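Local coordinates for protein dehalogenase-like hydrolase (Ralstonia solanacearum, PDB 3UMB) that probably catalyses the hydrolytic dehalogenation of small (S)-2-haloalkanoic acids to the corresponding (R)-2-hydroxyalkanoic acids, at residues 3-8 / 168-173. Residues are numbered along the deposited sequence; the frame is centred on the assembly and turned at random.
Sequences SIRAVV and FGVPAA
Arg5 makes the first touch, at the exposed margin: its guanidinium NH1 lies 4.3 Å from CG1 of Val170, a loose approach at an oblique slant. The side chain reaches there from the run leading into strand 6-9. One step on, the buried Ala6 sends its methyl toward the ring of Phe168. CB sits 3.6 Å from CD1 and 4.1 Å from CE1 of that ring, so a single methyl rests obliquely against the CD1-CE1 bond. Val7 turns its side chain the other way, to Leu116 and Leu118, and Val8 comes back to the aromatic. Its CG2 branch does the touching, 3.7 Å from CE2 of Phe168, with CZ and CD2 a little farther off. That branch stands opposite the carbonyl carbon while CG1 is anti to the backbone N (chi1 174°). Ala6 and Val8, two residues apart along the chain, thus meet the ring obliquely from the same side of its plane, at different carbons. Phe168 carries CG beside its own backbone N (chi1 -79°), which lets the ring reach from the last turn of helix 163-168 to the strand. Directly afterwards Gly169, with positive phi, takes the chain out of the helix. No hydrogen bond joins the two segments; the contact is apolar, apart from the arginine at its edge. Strand 6-9 is a central member of the parallel sheet of this HAD-type Rossmann-like domain, flanked by strands 118-122 and 175-179. Ala6 and Val8 make backbone hydrogen bonds with Leu176, and Val7 with Gly119. Helix 163-168 packs over this face, where Val8 also touches Ala164 and the Phe168 ring meets His144 edge-to-face, and the loop 169-173 then leads on toward strand 175-179.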
loop_
_atom_site.group_PDB
_atom_site.type_symbol
_atom_site.label_atom_id
_atom_site.label_comp_id
_atom_site.label_asym_id
_atom_site.label_seq_id
_atom_site.Cartn_x
_atom_site.Cartn_y
_atom_site.Cartn_z
ATOM N N SER A 3 16.232 18.232 -21.557
ATOM C CA SER A 3 16.858 17.171 -22.394
ATOM C C SER A 3 17.146 15.826 -21.698
ATOM O O SER A 3 17.957 15.767 -20.762
ATOM C CB SER A 3 18.194 17.681 -22.948
ATOM O OG SER A 3 18.007 18.760 -23.839
ATOM N N ILE A 4 16.531 14.744 -22.183
ATOM C CA ILE A 4 16.812 13.387 -21.662
ATOM C C ILE A 4 18.231 13.018 -22.014
ATOM O O ILE A 4 18.628 13.187 -23.155
ATOM C CB ILE A 4 15.924 12.316 -22.323
ATOM C CG1 ILE A 4 14.449 12.616 -22.084
ATOM C CG2 ILE A 4 16.275 10.915 -21.845
ATOM C CD1 ILE A 4 13.605 12.522 -23.371
ATOM N N ARG A 5 18.987 12.513 -21.047
ATOM C CA ARG A 5 20.336 12.037 -21.295
ATOM C C ARG A 5 20.592 10.612 -20.854
ATOM O O ARG A 5 21.728 10.144 -20.926
ATOM C CB ARG A 5 21.343 12.966 -20.627
ATOM C CG ARG A 5 21.019 14.434 -20.879
ATOM C CD ARG A 5 22.228 15.223 -21.279
ATOM N NE ARG A 5 23.249 15.146 -20.244
ATOM C CZ ARG A 5 24.062 16.142 -19.900
ATOM N NH1 ARG A 5 24.949 15.947 -18.918
ATOM N NH2 ARG A 5 23.992 17.327 -20.513
ATOM N N ALA A 6 19.529 9.941 -20.412
ATOM C CA ALA A 6 19.559 8.576 -19.911
ATOM C C ALA A 6 18.117 8.082 -19.706
ATOM O O ALA A 6 17.178 8.857 -19.584
ATOM C CB ALA A 6 20.380 8.481 -18.614
ATOM N N VAL A 7 17.923 6.782 -19.699
ATOM C CA VAL A 7 16.572 6.249 -19.588
ATOM C C VAL A 7 16.649 5.061 -18.655
ATOM O O VAL A 7 17.441 4.141 -18.875
ATOM C CB VAL A 7 15.991 5.869 -20.984
ATOM C CG1 VAL A 7 14.572 5.256 -20.899
ATOM C CG2 VAL A 7 16.001 7.127 -21.915
ATOM N N VAL A 8 15.847 5.106 -17.597
ATOM C CA VAL A 8 15.842 4.053 -16.570
ATOM C C VAL A 8 14.465 3.351 -16.537
ATOM O O VAL A 8 13.435 4.010 -16.632
ATOM C CB VAL A 8 16.215 4.636 -15.175
ATOM C CG1 VAL A 8 16.059 3.591 -14.076
ATOM C CG2 VAL A 8 17.666 5.188 -15.213
ATOM N N PHE A 168 24.086 7.460 -12.668
ATOM C CA PHE A 168 24.228 8.013 -14.024
ATOM C C PHE A 168 25.019 9.323 -14.102
ATOM O O PHE A 168 25.373 9.740 -15.198
ATOM C CB PHE A 168 22.846 8.157 -14.703
ATOM C CG PHE A 168 22.332 6.842 -15.246
ATOM C CD1 PHE A 168 22.604 6.463 -16.544
ATOM C CD2 PHE A 168 21.693 5.935 -14.406
ATOM C CE1 PHE A 168 22.187 5.228 -17.012
ATOM C CE2 PHE A 168 21.289 4.703 -14.865
ATOM C CZ PHE A 168 21.533 4.344 -16.168
ATOM N N GLY A 169 25.266 9.950 -12.949
ATOM C CA GLY A 169 25.998 11.183 -12.861
ATOM C C GLY A 169 25.233 12.344 -13.448
ATOM O O GLY A 169 25.844 13.356 -13.775
ATOM N N VAL A 170 23.902 12.214 -13.563
ATOM C CA VAL A 170 23.024 13.283 -14.072
ATOM C C VAL A 170 21.856 13.581 -13.109
ATOM O O VAL A 170 21.449 12.710 -12.349
ATOM C CB VAL A 170 22.457 12.945 -15.487
ATOM C CG1 VAL A 170 23.614 12.680 -16.479
ATOM C CG2 VAL A 170 21.519 11.748 -15.448
ATOM N N PRO A 171 21.340 14.830 -13.124
ATOM C CA PRO A 171 20.166 15.191 -12.354
ATOM C C PRO A 171 19.002 14.359 -12.807
ATOM O O PRO A 171 18.988 13.935 -13.951
ATOM C CB PRO A 171 19.899 16.653 -12.755
ATOM C CG PRO A 171 21.162 17.158 -13.204
ATOM C CD PRO A 171 21.935 16.005 -13.785
ATOM N N ALA A 172 18.037 14.160 -11.916
ATOM C CA ALA A 172 16.730 13.537 -12.217
ATOM C C ALA A 172 16.062 14.108 -13.494
ATOM O O ALA A 172 15.534 13.352 -14.326
ATOM C CB ALA A 172 15.790 13.712 -11.021
ATOM N N ALA A 173 16.091 15.431 -13.641
ATOM C CA ALA A 173 15.407 16.083 -14.784
ATOM C C ALA A 173 15.891 15.581 -16.135
ATOM O O ALA A 173 15.145 15.629 -17.125
ATOM C CB ALA A 173 15.524 17.577 -14.713
#